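Local structure of translation initiation factor eIF2B, subunit delta (Archaeoglobus fulgidus, 1T5O) at residues 4-7 / 11-14; 268-273 / 320-325. The protein probably catalyses the isomerisation of 5-methylthioribose 1-phosphate to 5-methylthioribulose 1-phosphate, a step in the recovery of methionine. All coordinates share one frame; numbering follows the deposited sequence.

Interaction 1: 4-7 / 11-14; sequences RSIF and GLKL
Phe-7 and Lys-13 face each other as an antiparallel hydrogen-bonded pair, and their backbones are joined twice. Phe-7 N gives its hydrogen to Lys-13 O at 2.8 Å, and Lys-13 N returns a nearly straight bond to Phe-7 O, also 2.8 Å long with 174° at the hydrogen. On the same face of the sheet the two side chains meet. Phe-7 holds CG between its backbone N and carbonyl carbon (chi1 52°), a rotation that brings the ring nearer the partner strand. There Lys-13 CB lies over one ring face in a CH-pi contact, 3.8 Å from the centroid of the Phe-7 ring and offset toward its rim. Lysine suits this place because its first methylenes are apolar while the bent chain carries NZ back to the carbonyl O of Asp-9, in the turn. Without the ring, as with an alanine here, Lys-13 CB would probably be uncovered and the lysine chain, held at NZ by Asp-9, less closely confined.

The opposite face is aliphatic. Ile-6 CG1 touches Leu-12 CD2 at 3.7 Å, and Ile-6 runs alongside Leu-14, its non-hydrogen-bonded partner. Ile-6 CA approaches Lys-13 O at 3.2 Å as a CA-H...O contact. Farther out, helix 47-61 packs on Ile-6 and Leu-12 through Tyr-56, and strand 26-29 pairs with the second strand through backbone bonds of Leu-12 and Leu-14. These features are those of a beta hairpin, forming the first two strands of a three-stranded antiparallel sheet whose apolar face packs on helices.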
loop_
_atom_site.group_PDB
_atom_site.type_symbol
_atom_site.label_atom_id
_atom_site.label_comp_id
_atom_site.label_asym_id
_atom_site.label_seq_id
_atom_site.Cartn_x
_atom_site.Cartn_y
_atom_site.Cartn_z
ATOM N N ARG A 4 -24.648 -16.570 5.011
ATOM C CA ARG A 4 -24.311 -15.660 6.104
ATOM C C ARG A 4 -22.867 -16.087 6.389
ATOM O O ARG A 4 -22.492 -17.216 6.074
ATOM C CB ARG A 4 -25.184 -15.910 7.341
ATOM C CG ARG A 4 -26.602 -15.363 7.246
ATOM C CD ARG A 4 -27.263 -15.491 8.605
ATOM N NE ARG A 4 -28.612 -14.939 8.650
ATOM C CZ ARG A 4 -29.347 -14.920 9.756
ATOM N NH1 ARG A 4 -28.852 -15.418 10.889
ATOM N NH2 ARG A 4 -30.570 -14.402 9.734
ATOM N N SER A 5 -22.063 -15.214 6.982
ATOM C CA SER A 5 -20.653 -15.552 7.223
ATOM C C SER A 5 -20.457 -16.617 8.303
ATOM O O SER A 5 -19.430 -17.290 8.346
ATOM C CB SER A 5 -19.874 -14.292 7.606
ATOM O OG SER A 5 -20.303 -13.889 8.875
ATOM N N ILE A 6 -21.442 -16.745 9.185
ATOM C CA ILE A 6 -21.408 -17.732 10.258
ATOM C C ILE A 6 -22.874 -17.985 10.610
ATOM O O ILE A 6 -23.665 -17.035 10.738
ATOM C CB ILE A 6 -20.619 -17.210 11.490
ATOM C CG1 ILE A 6 -20.677 -18.237 12.619
ATOM C CG2 ILE A 6 -21.191 -15.873 11.981
ATOM C CD1 ILE A 6 -19.825 -17.846 13.807
ATOM N N PHE A 7 -23.247 -19.261 10.730
ATOM C CA PHE A 7 -24.631 -19.610 11.028
ATOM C C PHE A 7 -24.797 -21.019 11.622
ATOM O O PHE A 7 -23.836 -21.772 11.771
ATOM C CB PHE A 7 -25.460 -19.496 9.743
ATOM C CG PHE A 7 -24.873 -20.264 8.586
ATOM C CD1 PHE A 7 -23.768 -19.767 7.893
ATOM C CD2 PHE A 7 -25.395 -21.498 8.215
ATOM C CE1 PHE A 7 -23.192 -20.483 6.852
ATOM C CE2 PHE A 7 -24.828 -22.225 7.175
ATOM C CZ PHE A 7 -23.725 -21.716 6.491
ATOM N N GLY A 11 -25.424 -27.562 13.351
ATOM C CA GLY A 11 -24.081 -27.319 13.824
ATOM C C GLY A 11 -23.577 -25.973 13.358
ATOM O O GLY A 11 -24.138 -25.378 12.432
ATOM N N LEU A 12 -22.509 -25.504 14.000
ATOM C CA LEU A 12 -21.911 -24.214 13.678
ATOM C C LEU A 12 -21.182 -24.227 12.339
ATOM O O LEU A 12 -20.205 -24.959 12.164
ATOM C CB LEU A 12 -20.932 -23.812 14.780
ATOM C CG LEU A 12 -20.629 -22.322 14.966
ATOM C CD1 LEU A 12 -19.685 -22.142 16.165
ATOM C CD2 LEU A 12 -20.018 -21.744 13.689
ATOM N N LYS A 13 -21.646 -23.412 11.402
ATOM C CA LYS A 13 -21.006 -23.329 10.090
ATOM C C LYS A 13 -20.438 -21.920 9.883
ATOM O O LYS A 13 -21.065 -20.936 10.293
ATOM C CB LYS A 13 -22.013 -23.626 8.981
ATOM C CG LYS A 13 -22.808 -24.920 9.144
ATOM C CD LYS A 13 -21.944 -26.166 8.949
ATOM C CE LYS A 13 -22.813 -27.439 8.969
ATOM N NZ LYS A 13 -23.861 -27.397 7.890
ATOM N N LEU A 14 -19.256 -21.834 9.262
ATOM C CA LEU A 14 -18.596 -20.551 8.965
ATOM C C LEU A 14 -18.008 -20.574 7.565
ATOM O O LEU A 14 -17.540 -21.614 7.092
ATOM C CB LEU A 14 -17.377 -20.277 9.850
ATOM C CG LEU A 14 -17.099 -20.673 11.290
ATOM C CD1 LEU A 14 -15.608 -20.564 11.510
ATOM C CD2 LEU A 14 -17.843 -19.777 12.249
#

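Interaction 2: 268-273 / 320-325; sequences ATFDWE and LITEYG
Phe-270 reaches from its loop to strand 319-322, and only the far end of its ring touches that strand. CB points toward the strand, and CG stands anti to the carbonyl carbon (chi1 -71°), a rotation that sets CE1, CE2 and CZ against two methyls. CE1 comes to Thr-322 CG2 at 3.9 Å, while CE2 meets Leu-320 CD1 at 3.7 Å. At the tip, CZ touches both methyls, 3.8 Å from Leu-320 CD1. The leucine methyl sits at the ring edge, near its plane; the threonine methyl approaches obliquely. A flat apolar ring suits a site lined by methyls.

Threonine suits its place: its methyl serves the ring, while OG1 accepts from Tyr-324 N at 3.0 Å, forming an ST turn, and donates to Gly-325 O. Gly-325 has phi 126°, where a CB would clash with the preceding carbonyl O. A water links Ala-268 N to Glu-323 OE2, a separate polar bridge away from the ring. Val-335 of helix 331-338 and Ile-236 also pack on Phe-270. The type I turn from Thr-322 to Gly-325 reverses the chain into strand 325-327, making a tight beta hairpin at the margin of the mixed, largely parallel sheet of the Rossmann-like domain.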
loop_
_atom_site.group_PDB
_atom_site.type_symbol
_atom_site.label_atom_id
_atom_site.label_comp_id
_atom_site.label_asym_id
_atom_site.label_seq_id
_atom_site.Cartn_x
_atom_site.Cartn_y
_atom_site.Cartn_z
ATOM N N ALA A 268 -23.324 0.236 18.979
ATOM C CA ALA A 268 -22.397 -0.528 19.812
ATOM C C ALA A 268 -20.906 -0.269 19.525
ATOM O O ALA A 268 -20.050 -0.600 20.340
ATOM C CB ALA A 268 -22.698 -2.026 19.699
ATOM N N THR A 269 -20.596 0.335 18.385
ATOM C CA THR A 269 -19.198 0.619 18.058
ATOM C C THR A 269 -18.733 1.947 18.689
ATOM O O THR A 269 -17.530 2.242 18.760
ATOM C CB THR A 269 -19.035 0.614 16.531
ATOM O OG1 THR A 269 -19.302 -0.715 16.066
ATOM C CG2 THR A 269 -17.636 1.000 16.099
ATOM N N PHE A 270 -19.686 2.743 19.168
ATOM C CA PHE A 270 -19.341 3.997 19.807
ATOM C C PHE A 270 -18.845 3.702 21.236
ATOM O O PHE A 270 -19.328 2.779 21.872
ATOM C CB PHE A 270 -20.545 4.934 19.861
ATOM C CG PHE A 270 -20.937 5.489 18.510
ATOM C CD1 PHE A 270 -21.465 4.646 17.512
ATOM C CD2 PHE A 270 -20.768 6.839 18.233
ATOM C CE1 PHE A 270 -21.822 5.162 16.241
ATOM C CE2 PHE A 270 -21.122 7.358 16.979
ATOM C CZ PHE A 270 -21.648 6.529 15.989
ATOM N N ASP A 271 -17.871 4.478 21.700
ATOM C CA ASP A 271 -17.271 4.342 23.049
ATOM C C ASP A 271 -17.187 5.822 23.441
ATOM O O ASP A 271 -16.095 6.373 23.591
ATOM C CB ASP A 271 -15.865 3.724 22.920
ATOM C CG ASP A 271 -15.280 3.258 24.261
ATOM O OD1 ASP A 271 -15.902 3.457 25.337
ATOM O OD2 ASP A 271 -14.182 2.679 24.232
ATOM N N TRP A 272 -18.358 6.436 23.640
ATOM C CA TRP A 272 -18.464 7.877 23.872
ATOM C C TRP A 272 -17.939 8.473 25.164
ATOM O O TRP A 272 -17.888 9.704 25.285
ATOM C CB TRP A 272 -19.920 8.332 23.644
ATOM C CG TRP A 272 -20.043 9.712 23.027
ATOM C CD1 TRP A 272 -20.609 10.814 23.588
ATOM C CD2 TRP A 272 -19.579 10.115 21.727
ATOM N NE1 TRP A 272 -20.524 11.886 22.723
ATOM C CE2 TRP A 272 -19.898 11.480 21.574
ATOM C CE3 TRP A 272 -18.924 9.450 20.680
ATOM C CZ2 TRP A 272 -19.582 12.205 20.412
ATOM C CZ3 TRP A 272 -18.608 10.171 19.516
ATOM C CH2 TRP A 272 -18.943 11.542 19.405
ATOM N N GLU A 273 -17.563 7.627 26.128
ATOM C CA GLU A 273 -16.981 8.139 27.362
ATOM C C GLU A 273 -15.489 8.465 27.120
ATOM O O GLU A 273 -14.856 9.177 27.884
ATOM C CB GLU A 273 -17.081 7.088 28.470
ATOM C CG GLU A 273 -18.516 6.792 28.918
ATOM C CD GLU A 273 -19.166 7.960 29.649
ATOM O OE1 GLU A 273 -18.513 9.011 29.840
ATOM O OE2 GLU A 273 -20.343 7.826 30.040
ATOM N N LEU A 320 -22.034 10.210 10.135
ATOM C CA LEU A 320 -21.950 8.856 10.648
ATOM C C LEU A 320 -23.278 8.181 10.239
ATOM O O LEU A 320 -24.343 8.760 10.388
ATOM C CB LEU A 320 -21.807 8.887 12.185
ATOM C CG LEU A 320 -20.596 9.659 12.726
ATOM C CD1 LEU A 320 -20.694 9.818 14.236
ATOM C CD2 LEU A 320 -19.299 8.936 12.340
ATOM N N ILE A 321 -23.202 6.969 9.696
ATOM C CA ILE A 321 -24.387 6.234 9.299
ATOM C C ILE A 321 -24.561 5.102 10.306
ATOM O O ILE A 321 -23.751 4.184 10.335
ATOM C CB ILE A 321 -24.225 5.608 7.895
ATOM C CG1 ILE A 321 -23.905 6.690 6.859
ATOM C CG2 ILE A 321 -25.520 4.890 7.510
ATOM C CD1 ILE A 321 -23.477 6.112 5.496
ATOM N N THR A 322 -25.628 5.155 11.095
ATOM C CA THR A 322 -25.883 4.142 12.136
ATOM C C THR A 322 -27.276 3.515 11.960
ATOM O O THR A 322 -28.030 3.944 11.091
ATOM C CB THR A 322 -25.810 4.805 13.548
ATOM O OG1 THR A 322 -27.022 5.532 13.816
ATOM C CG2 THR A 322 -24.603 5.773 13.621
ATOM N N GLU A 323 -27.624 2.517 12.775
ATOM C CA GLU A 323 -28.948 1.891 12.656
ATOM C C GLU A 323 -30.010 2.786 13.301
ATOM O O GLU A 323 -31.215 2.498 13.249
ATOM C CB GLU A 323 -28.972 0.495 13.301
ATOM C CG GLU A 323 -29.031 0.462 14.840
ATOM C CD GLU A 323 -27.653 0.537 15.475
ATOM O OE1 GLU A 323 -26.815 1.348 15.014
ATOM O OE2 GLU A 323 -27.419 -0.207 16.455
ATOM N N TYR A 324 -29.553 3.873 13.910
ATOM C CA TYR A 324 -30.437 4.839 14.553
ATOM C C TYR A 324 -30.636 6.039 13.635
ATOM O O TYR A 324 -31.412 6.954 13.944
ATOM C CB TYR A 324 -29.836 5.317 15.880
ATOM C CG TYR A 324 -30.001 4.337 17.011
ATOM C CD1 TYR A 324 -30.976 4.539 17.987
ATOM C CD2 TYR A 324 -29.182 3.211 17.112
ATOM C CE1 TYR A 324 -31.130 3.641 19.057
ATOM C CE2 TYR A 324 -29.328 2.302 18.159
ATOM C CZ TYR A 324 -30.306 2.524 19.135
ATOM O OH TYR A 324 -30.461 1.640 20.187
ATOM N N GLY A 325 -29.935 6.033 12.501
ATOM C CA GLY A 325 -30.056 7.122 11.556
ATOM C C GLY A 325 -28.717 7.746 11.182
ATOM O O GLY A 325 -27.657 7.341 11.686
HETATM O O HOH W 1 -25.480 -1.450 17.918
#

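How the interactions relate
Interactions 1 and 2 lie on opposite sides of the chain's centre, with centres about 26 Å apart, and share no secondary-structure element. Interaction 1 is partly buried and joins neighbouring strands of a small antiparallel sheet near the N-terminus, so backbone hydrogen bonds do much of its work. Interaction 2 is buried and brings a loop to a strand distant in sequence; no direct hydrogen bond crosses it, and methyl-to-ring contacts are supplemented by one water. Each uses a phenylalanine, but the ring at 4-7 / 11-14 offers a face to Lys-13 CB, whereas that at 268-273 / 320-325 uses its outer atoms against leucine and threonine methyls.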